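Local structure of rhamnonate dehydratase (Gibberella zeae PH-1, 3FXG) at residues Gly65-Glu70 and Ile133-Leu138; Leu111-Met116 and Leu305-Lys310; Tyr330-Gln335 and Ala378-Pro383. The protein probably catalyses the magnesium-dependent dehydration of L-rhamnonate, as a lyase of the mandelate racemase-like branch of the enolase superfamily. One frame throughout, in Å; residues are numbered along the deposited sequence.

Contact 1 (Gly65-Glu70 and Ile133-Leu138); sequences GSFLVE and ISVIDL
Val135 points its isopropyl group from helix 128-148 at strand 66-73 and meets two side chains there, Phe67 and Val69. The phenyl ring and the valine approach from opposite directions. The far end of the ring does the touching: CZ of Phe67 lies 3.5 Å from CG2 of Val135, and CE2 of Phe67 borders the same methyl. The methyl meets the ring obliquely. Phe67 has its CG between the backbone N and the carbonyl carbon (chi1 77°), which carries the ring toward the helix although its CB leaves the strand across that direction. Of the two methyls of Val135, CG2 meets the ring alone. The other, CG1, anti to its backbone N (chi1 179°), packs 3.7 Å from CG2 of Val69 and also borders the ring near CZ of Phe67. Phe67 and Val69 project from the same face of the strand, while Leu68 between them points the other way and packs on Phe17. This is the packing of a helix on an antiparallel sheet within the N-terminal capping domain of the enolase superfamily, with strand 66-73 lying between 11-19 and 78-84. Val69 and Ile136 make the closest CA pair, 6.5 Å apart. Ala81 of strand 78-84 also touches Val135, and Ala89 and Cys90 of helix 86-101 pack on Phe67.

Contact 2 (Leu111-Met116 and Leu305-Lys310); sequences LLFEQM and LTELLK
Segments 111-116 and 305-310, on helices 109-119 and 305-316, have their closest CA pair at Phe113 and Thr306, 7.5 Å apart. Both segments are helical throughout, and Phe113 and Glu307 fill most of the interface. With CG anti to the backbone N, the phenyl ring reaches across to Glu307, whose chain crosses it at about a right angle. CB of Glu307 sits over one face, toward the rim, 4.2 Å from the ring centroid and 24° off the normal, a CH-pi contact. Glu307 then bends at chi2 (80°), which brings its carboxylate back to the ring: CD and OE2 of Glu307 each lie 3.5 Å from CE2 of Phe113, with the two planes 49° apart. In the two-domain layout of the enolase superfamily, this joins a helix of the N-terminal capping domain to one of the barrel domain. Thr306 adds a looser touch, its CG2 being 4.5 Å from CB of Phe113, while its OG1 bonds to Asp137 and Trp141. The carboxylates of Glu114 and Glu307 both form salt bridges to NH1 of Arg280, which probably offsets the repulsion between OE2 of Glu114 and OE1 of Glu307, 4.9 Å apart. A water donates to OE2 of Glu114 at 2.6 Å and accepts a weak bond from NZ of Lys310, whose ammonium also bonds to Asn110. Trp49 of a third subunit packs on Glu114.

Contact 3 (Tyr330-Gln335 and Ala378-Pro383); sequences YSYHFQ and ADLDKP
Leu380 packs from its loop against two consecutive residues of helix 329-335, Tyr332 and His333, and supplies the loop's share of the apolar contact. CD2 of Leu380 is 4.0 Å from CB of Tyr332, so the root of the tyrosine is what it meets; the phenol leads away to pack on Gln344 and Tyr346 of strand 344-347. The other methyl, CD1, faces the backbone of the same residue, 4.0 Å from O of Tyr332. The first torsion of Leu380, with CG anti to the carbonyl carbon (chi1 -51°), carries CG and both methyls to the helix, which puts CD2 at CB of Tyr332 and CD1 at its carbonyl.

The ring contact is with His333. Its side chain and that of Leu380 slide past each other in opposite directions, and CB of Leu380 makes an off-centre CH-pi contact, 4.3 Å from the ring centroid and 29° from the normal. Methyl CD1 of Leu380 lies over a face of the ring as well.

The polar part runs through one water. It lies in the plane of the imidazole, at its edge, and accepts a weak bond from NE2 of His333 at 3.0 Å. Around the same water stand two carbonyls of the loop, O of Leu380 at 2.8 Å and O of Lys382. Between these residues the chain makes an inverse gamma turn centred on Asp381, with N of Lys382 bonded to O of Leu380 at 2.9 Å. Asp381 itself bonds to OH of Tyr153.

ND1 of His333 is bonded to O of Pro329 one turn earlier on the helix, which implies a proton on ND1. That bond restrains the ring's rotation, with the water adding a weak second tie at NE2.

How the contacts relate
Contacts 1 and 2 have centres about 14 Å apart and cross along the chain, since 111-116 precedes 133-138 and 305-310 follows it. Helix 128-148 connects them through Ile133, which packs on Phe113 and Met116. Contact 3 comes later in sequence, its centre about 18 Å from that of contact 1 and about 19 Å from that of contact 2. It meets contact 2 through Phe334, which packs on Leu305, Leu308 and Leu309 of helix 305-316, and contact 1 where Leu138 touches Tyr330. Contact 1 belongs to the N-terminal domain, contact 3 to the barrel domain, and contact 2 spans both, so together they form a continuous packed path across the domain interface.

Contact 1 (Gly65-Glu70 and Ile133-Leu138)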
loop_
_atom_site.group_PDB
_atom_site.type_symbol
_atom_site.label_atom_id
_atom_site.label_comp_id
_atom_site.label_asym_id
_atom_site.label_seq_id
_atom_site.Cartn_x
_atom_site.Cartn_y
_atom_site.Cartn_z
ATOM N N GLY A 65 41.859 9.035 -13.895
ATOM C CA GLY A 65 43.047 9.593 -13.276
ATOM C C GLY A 65 42.648 10.564 -12.179
ATOM O O GLY A 65 41.459 10.768 -11.922
ATOM N N SER A 66 43.638 11.175 -11.536
ATOM C CA SER A 66 43.378 12.115 -10.450
ATOM C C SER A 66 43.639 13.557 -10.870
ATOM O O SER A 66 44.371 13.808 -11.826
ATOM C CB SER A 66 44.273 11.783 -9.255
ATOM O OG SER A 66 44.162 10.420 -8.889
ATOM N N PHE A 67 43.026 14.498 -10.158
ATOM C CA PHE A 67 43.231 15.916 -10.427
ATOM C C PHE A 67 43.237 16.677 -9.108
ATOM O O PHE A 67 42.803 16.156 -8.077
ATOM C CB PHE A 67 42.164 16.467 -11.399
ATOM C CG PHE A 67 40.810 16.728 -10.780
ATOM C CD1 PHE A 67 40.346 18.034 -10.626
ATOM C CD2 PHE A 67 39.974 15.677 -10.417
ATOM C CE1 PHE A 67 39.063 18.292 -10.124
ATOM C CE2 PHE A 67 38.689 15.920 -9.914
ATOM C CZ PHE A 67 38.235 17.230 -9.768
ATOM N N LEU A 68 43.766 17.896 -9.137
ATOM C CA LEU A 68 43.848 18.729 -7.945
ATOM C C LEU A 68 43.279 20.106 -8.231
ATOM O O LEU A 68 43.491 20.670 -9.305
ATOM C CB LEU A 68 45.308 18.882 -7.503
ATOM C CG LEU A 68 45.569 19.816 -6.318
ATOM C CD1 LEU A 68 45.348 19.063 -5.020
ATOM C CD2 LEU A 68 46.997 20.342 -6.373
ATOM N N VAL A 69 42.559 20.650 -7.262
ATOM C CA VAL A 69 41.981 21.974 -7.405
ATOM C C VAL A 69 42.539 22.885 -6.321
ATOM O O VAL A 69 42.626 22.493 -5.157
ATOM C CB VAL A 69 40.441 21.930 -7.274
ATOM C CG1 VAL A 69 39.882 23.341 -7.175
ATOM C CG2 VAL A 69 39.840 21.204 -8.470
ATOM N N GLU A 70 42.932 24.093 -6.708
ATOM C CA GLU A 70 43.439 25.067 -5.750
ATOM C C GLU A 70 42.555 26.302 -5.837
ATOM O O GLU A 70 42.263 26.786 -6.930
ATOM C CB GLU A 70 44.884 25.476 -6.064
ATOM C CG GLU A 70 45.918 24.361 -6.007
ATOM C CD GLU A 70 47.344 24.893 -6.106
ATOM O OE1 GLU A 70 47.600 25.744 -6.982
ATOM O OE2 GLU A 70 48.209 24.461 -5.316
ATOM N N ILE A 133 32.293 18.933 -8.847
ATOM C CA ILE A 133 31.730 19.830 -7.854
ATOM C C ILE A 133 32.212 19.440 -6.458
ATOM O O ILE A 133 32.504 20.304 -5.635
ATOM C CB ILE A 133 30.186 19.795 -7.889
ATOM C CG1 ILE A 133 29.692 20.338 -9.236
ATOM C CG2 ILE A 133 29.616 20.619 -6.736
ATOM C CD1 ILE A 133 28.187 20.243 -9.427
ATOM N N SER A 134 32.310 18.137 -6.203
ATOM C CA SER A 134 32.747 17.648 -4.897
ATOM C C SER A 134 34.140 18.140 -4.520
ATOM O O SER A 134 34.367 18.589 -3.396
ATOM C CB SER A 134 32.739 16.117 -4.868
ATOM O OG SER A 134 31.447 15.597 -5.125
ATOM N N VAL A 135 35.076 18.043 -5.458
ATOM C CA VAL A 135 36.444 18.470 -5.198
ATOM C C VAL A 135 36.532 19.979 -4.988
ATOM O O VAL A 135 37.310 20.456 -4.159
ATOM C CB VAL A 135 37.380 18.037 -6.346
ATOM C CG1 VAL A 135 38.795 18.520 -6.077
ATOM C CG2 VAL A 135 37.364 16.516 -6.471
ATOM N N ILE A 136 35.734 20.735 -5.733
ATOM C CA ILE A 136 35.736 22.186 -5.587
ATOM C C ILE A 136 35.215 22.549 -4.197
ATOM O O ILE A 136 35.772 23.416 -3.520
ATOM C CB ILE A 136 34.849 22.858 -6.660
ATOM C CG1 ILE A 136 35.504 22.709 -8.036
ATOM C CG2 ILE A 136 34.628 24.328 -6.316
ATOM C CD1 ILE A 136 34.632 23.184 -9.197
ATOM N N ASP A 137 34.148 21.874 -3.778
ATOM C CA ASP A 137 33.555 22.115 -2.468
ATOM C C ASP A 137 34.558 21.801 -1.366
ATOM O O ASP A 137 34.689 22.561 -0.411
ATOM C CB ASP A 137 32.302 21.251 -2.281
ATOM C CG ASP A 137 31.591 21.527 -0.966
ATOM O OD1 ASP A 137 31.020 22.629 -0.808
ATOM O OD2 ASP A 137 31.604 20.643 -0.084
ATOM N N LEU A 138 35.260 20.678 -1.497
ATOM C CA LEU A 138 36.252 20.284 -0.502
ATOM C C LEU A 138 37.381 21.315 -0.438
ATOM O O LEU A 138 37.891 21.618 0.640
ATOM C CB LEU A 138 36.811 18.892 -0.827
ATOM C CG LEU A 138 35.834 17.725 -0.604
ATOM C CD1 LEU A 138 36.428 16.421 -1.135
ATOM C CD2 LEU A 138 35.524 17.600 0.883
#

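Contact 2 (Leu111-Met116 and Leu305-Lys310)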
loop_
_atom_site.group_PDB
_atom_site.type_symbol
_atom_site.label_atom_id
_atom_site.label_comp_id
_atom_site.label_asym_id
_atom_site.label_seq_id
_atom_site.Cartn_x
_atom_site.Cartn_y
_atom_site.Cartn_z
ATOM N N LEU A 111 25.143 28.326 -1.123
ATOM C CA LEU A 111 24.834 28.993 -2.385
ATOM C C LEU A 111 25.663 28.430 -3.538
ATOM O O LEU A 111 25.132 28.082 -4.595
ATOM C CB LEU A 111 25.098 30.498 -2.277
ATOM C CG LEU A 111 25.003 31.260 -3.602
ATOM C CD1 LEU A 111 23.552 31.289 -4.066
ATOM C CD2 LEU A 111 25.537 32.677 -3.432
ATOM N N LEU A 112 26.970 28.336 -3.332
ATOM C CA LEU A 112 27.851 27.838 -4.380
ATOM C C LEU A 112 27.520 26.415 -4.823
ATOM O O LEU A 112 27.597 26.101 -6.012
ATOM C CB LEU A 112 29.309 27.944 -3.933
ATOM C CG LEU A 112 29.771 29.386 -3.678
ATOM C CD1 LEU A 112 31.210 29.384 -3.185
ATOM C CD2 LEU A 112 29.647 30.210 -4.956
ATOM N N PHE A 113 27.150 25.547 -3.888
ATOM C CA PHE A 113 26.813 24.184 -4.280
ATOM C C PHE A 113 25.526 24.144 -5.101
ATOM O O PHE A 113 25.459 23.473 -6.128
ATOM C CB PHE A 113 26.640 23.262 -3.073
ATOM C CG PHE A 113 26.183 21.884 -3.454
ATOM C CD1 PHE A 113 27.088 20.954 -3.960
ATOM C CD2 PHE A 113 24.832 21.552 -3.418
ATOM C CE1 PHE A 113 26.652 19.714 -4.430
ATOM C CE2 PHE A 113 24.385 20.314 -3.890
ATOM C CZ PHE A 113 25.296 19.398 -4.397
ATOM N N GLU A 114 24.501 24.855 -4.644
ATOM C CA GLU A 114 23.231 24.872 -5.360
ATOM C C GLU A 114 23.422 25.410 -6.769
ATOM O O GLU A 114 22.824 24.908 -7.718
ATOM C CB GLU A 114 22.201 25.732 -4.624
ATOM C CG GLU A 114 21.837 25.213 -3.238
ATOM C CD GLU A 114 21.301 23.796 -3.272
ATOM O OE1 GLU A 114 20.360 23.537 -4.052
ATOM O OE2 GLU A 114 21.814 22.942 -2.515
ATOM N N GLN A 115 24.258 26.432 -6.911
ATOM C CA GLN A 115 24.493 27.005 -8.229
ATOM C C GLN A 115 25.205 26.018 -9.150
ATOM O O GLN A 115 24.770 25.784 -10.274
ATOM C CB GLN A 115 25.301 28.301 -8.117
ATOM C CG GLN A 115 24.554 29.418 -7.389
ATOM C CD GLN A 115 25.299 30.734 -7.411
ATOM O OE1 GLN A 115 26.525 30.766 -7.296
ATOM N NE2 GLN A 115 24.560 31.834 -7.542
HETATM N N MSE A 116 26.295 25.427 -8.675
HETATM C CA MSE A 116 27.028 24.479 -9.498
HETATM C C MSE A 116 26.182 23.255 -9.833
HETATM O O MSE A 116 26.209 22.764 -10.962
HETATM C CB MSE A 116 28.318 24.040 -8.792
HETATM C CG MSE A 116 29.340 25.157 -8.608
HETATM SE SE MSE A 116 31.039 24.483 -7.960
HETATM C CE MSE A 116 30.624 24.375 -6.073
ATOM N N LEU A 305 31.404 17.937 0.775
ATOM C CA LEU A 305 31.101 17.930 2.197
ATOM C C LEU A 305 29.783 18.638 2.494
ATOM O O LEU A 305 28.979 18.164 3.295
ATOM C CB LEU A 305 32.245 18.585 2.980
ATOM C CG LEU A 305 32.061 18.716 4.494
ATOM C CD1 LEU A 305 31.786 17.348 5.099
ATOM C CD2 LEU A 305 33.306 19.332 5.115
ATOM N N THR A 306 29.559 19.774 1.844
ATOM C CA THR A 306 28.327 20.529 2.042
ATOM C C THR A 306 27.094 19.646 1.804
ATOM O O THR A 306 26.186 19.600 2.633
ATOM C CB THR A 306 28.272 21.742 1.096
ATOM O OG1 THR A 306 29.417 22.576 1.329
ATOM C CG2 THR A 306 26.999 22.556 1.339
ATOM N N GLU A 307 27.070 18.936 0.681
ATOM C CA GLU A 307 25.937 18.062 0.374
ATOM C C GLU A 307 25.931 16.842 1.298
ATOM O O GLU A 307 24.868 16.353 1.681
ATOM C CB GLU A 307 25.991 17.606 -1.088
ATOM C CG GLU A 307 24.784 16.769 -1.531
ATOM C CD GLU A 307 23.549 17.604 -1.856
ATOM O OE1 GLU A 307 23.208 18.518 -1.072
ATOM O OE2 GLU A 307 22.907 17.338 -2.898
ATOM N N LEU A 308 27.119 16.347 1.648
ATOM C CA LEU A 308 27.225 15.188 2.530
ATOM C C LEU A 308 26.618 15.482 3.898
ATOM O O LEU A 308 26.010 14.611 4.517
ATOM C CB LEU A 308 28.689 14.767 2.691
ATOM C CG LEU A 308 28.953 13.562 3.600
ATOM C CD1 LEU A 308 28.145 12.348 3.127
ATOM C CD2 LEU A 308 30.442 13.249 3.589
ATOM N N LEU A 309 26.791 16.709 4.379
ATOM C CA LEU A 309 26.222 17.091 5.666
ATOM C C LEU A 309 24.698 16.963 5.616
ATOM O O LEU A 309 24.066 16.568 6.593
ATOM C CB LEU A 309 26.607 18.534 6.013
ATOM C CG LEU A 309 28.084 18.775 6.339
ATOM C CD1 LEU A 309 28.370 20.273 6.391
ATOM C CD2 LEU A 309 28.423 18.112 7.663
ATOM N N LYS A 310 24.111 17.300 4.471
ATOM C CA LYS A 310 22.661 17.217 4.309
ATOM C C LYS A 310 22.200 15.767 4.171
ATOM O O LYS A 310 21.128 15.399 4.645
ATOM C CB LYS A 310 22.212 18.029 3.092
ATOM C CG LYS A 310 22.448 19.532 3.249
ATOM C CD LYS A 310 21.841 20.322 2.107
ATOM C CE LYS A 310 22.026 21.824 2.321
ATOM N NZ LYS A 310 23.465 22.200 2.337
HETATM O O HOH W 1 23.278 23.810 -0.540
#

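Contact 3 (Tyr330-Gln335 and Ala378-Pro383)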
loop_
_atom_site.group_PDB
_atom_site.type_symbol
_atom_site.label_atom_id
_atom_site.label_comp_id
_atom_site.label_asym_id
_atom_site.label_seq_id
_atom_site.Cartn_x
_atom_site.Cartn_y
_atom_site.Cartn_z
ATOM N N TYR A 330 39.117 13.784 4.102
ATOM C CA TYR A 330 37.841 14.379 3.723
ATOM C C TYR A 330 36.710 13.635 4.424
ATOM O O TYR A 330 35.660 14.210 4.716
ATOM C CB TYR A 330 37.657 14.326 2.206
ATOM C CG TYR A 330 38.805 14.960 1.460
ATOM C CD1 TYR A 330 39.291 16.213 1.835
ATOM C CD2 TYR A 330 39.426 14.300 0.401
ATOM C CE1 TYR A 330 40.372 16.792 1.178
ATOM C CE2 TYR A 330 40.509 14.871 -0.263
ATOM C CZ TYR A 330 40.976 16.115 0.132
ATOM O OH TYR A 330 42.057 16.677 -0.501
ATOM N N SER A 331 36.928 12.353 4.693
ATOM C CA SER A 331 35.928 11.555 5.383
ATOM C C SER A 331 36.190 11.542 6.888
ATOM O O SER A 331 35.252 11.505 7.681
ATOM C CB SER A 331 35.905 10.126 4.833
ATOM O OG SER A 331 37.208 9.572 4.792
ATOM N N TYR A 332 37.459 11.594 7.290
ATOM C CA TYR A 332 37.778 11.584 8.717
ATOM C C TYR A 332 37.139 12.765 9.438
ATOM O O TYR A 332 36.525 12.600 10.491
ATOM C CB TYR A 332 39.297 11.618 8.949
ATOM C CG TYR A 332 40.064 10.548 8.205
ATOM C CD1 TYR A 332 39.434 9.381 7.773
ATOM C CD2 TYR A 332 41.425 10.703 7.926
ATOM C CE1 TYR A 332 40.131 8.401 7.082
ATOM C CE2 TYR A 332 42.132 9.723 7.235
ATOM C CZ TYR A 332 41.476 8.578 6.816
ATOM O OH TYR A 332 42.154 7.608 6.117
ATOM N N HIS A 333 37.280 13.958 8.868
ATOM C CA HIS A 333 36.718 15.148 9.492
ATOM C C HIS A 333 35.201 15.071 9.587
ATOM O O HIS A 333 34.599 15.618 10.510
ATOM C CB HIS A 333 37.134 16.405 8.724
ATOM C CG HIS A 333 38.522 16.874 9.039
ATOM N ND1 HIS A 333 39.652 16.207 8.614
ATOM C CD2 HIS A 333 38.962 17.953 9.729
ATOM C CE1 HIS A 333 40.727 16.858 9.024
ATOM N NE2 HIS A 333 40.335 17.921 9.703
ATOM N N PHE A 334 34.590 14.386 8.631
ATOM C CA PHE A 334 33.145 14.236 8.627
ATOM C C PHE A 334 32.704 13.208 9.668
ATOM O O PHE A 334 31.843 13.489 10.500
ATOM C CB PHE A 334 32.666 13.806 7.240
ATOM C CG PHE A 334 31.198 13.522 7.174
ATOM C CD1 PHE A 334 30.273 14.556 7.229
ATOM C CD2 PHE A 334 30.737 12.212 7.088
ATOM C CE1 PHE A 334 28.907 14.290 7.203
ATOM C CE2 PHE A 334 29.372 11.937 7.062
ATOM C CZ PHE A 334 28.459 12.979 7.121
ATOM N N GLN A 335 33.300 12.018 9.619
ATOM C CA GLN A 335 32.951 10.944 10.548
ATOM C C GLN A 335 33.097 11.289 12.021
ATOM O O GLN A 335 32.322 10.826 12.855
ATOM C CB GLN A 335 33.794 9.692 10.271
ATOM C CG GLN A 335 33.408 8.924 9.025
ATOM C CD GLN A 335 31.908 8.753 8.891
ATOM O OE1 GLN A 335 31.201 9.697 8.542
ATOM N NE2 GLN A 335 31.412 7.551 9.175
ATOM N N ALA A 378 43.157 14.571 17.796
ATOM C CA ALA A 378 44.469 15.203 17.779
ATOM C C ALA A 378 45.118 15.039 16.405
ATOM O O ALA A 378 45.745 15.967 15.901
ATOM C CB ALA A 378 45.360 14.596 18.856
ATOM N N ASP A 379 44.956 13.864 15.798
ATOM C CA ASP A 379 45.536 13.603 14.479
ATOM C C ASP A 379 44.976 14.568 13.436
ATOM O O ASP A 379 45.617 14.841 12.420
ATOM C CB ASP A 379 45.229 12.173 14.006
ATOM C CG ASP A 379 45.857 11.106 14.883
ATOM O OD1 ASP A 379 47.028 11.262 15.287
ATOM O OD2 ASP A 379 45.178 10.091 15.149
ATOM N N LEU A 380 43.775 15.078 13.689
ATOM C CA LEU A 380 43.122 15.981 12.749
ATOM C C LEU A 380 43.286 17.461 13.073
ATOM O O LEU A 380 42.764 18.316 12.354
ATOM C CB LEU A 380 41.629 15.645 12.677
ATOM C CG LEU A 380 41.280 14.175 12.420
ATOM C CD1 LEU A 380 39.769 14.012 12.347
ATOM C CD2 LEU A 380 41.924 13.712 11.119
ATOM N N ASP A 381 44.015 17.771 14.142
ATOM C CA ASP A 381 44.192 19.165 14.531
ATOM C C ASP A 381 45.225 19.958 13.741
ATOM O O ASP A 381 46.310 20.269 14.232
ATOM C CB ASP A 381 44.486 19.274 16.033
ATOM C CG ASP A 381 43.240 19.066 16.882
ATOM O OD1 ASP A 381 42.137 19.432 16.423
ATOM O OD2 ASP A 381 43.357 18.554 18.011
ATOM N N LYS A 382 44.860 20.282 12.508
ATOM C CA LYS A 382 45.683 21.074 11.608
ATOM C C LYS A 382 44.687 21.906 10.804
ATOM O O LYS A 382 43.527 21.520 10.663
ATOM C CB LYS A 382 46.503 20.171 10.682
ATOM C CG LYS A 382 47.604 19.406 11.402
ATOM C CD LYS A 382 48.374 18.507 10.456
ATOM C CE LYS A 382 49.418 17.696 11.205
ATOM N NZ LYS A 382 50.040 16.652 10.345
ATOM N N PRO A 383 45.117 23.066 10.284
ATOM C CA PRO A 383 44.231 23.934 9.501
ATOM C C PRO A 383 43.571 23.227 8.314
ATOM O O PRO A 383 44.219 22.466 7.598
ATOM C CB PRO A 383 45.161 25.062 9.061
ATOM C CG PRO A 383 46.142 25.141 10.197
ATOM C CD PRO A 383 46.442 23.690 10.452
HETATM O O HOH W 2 43.245 18.724 9.648
#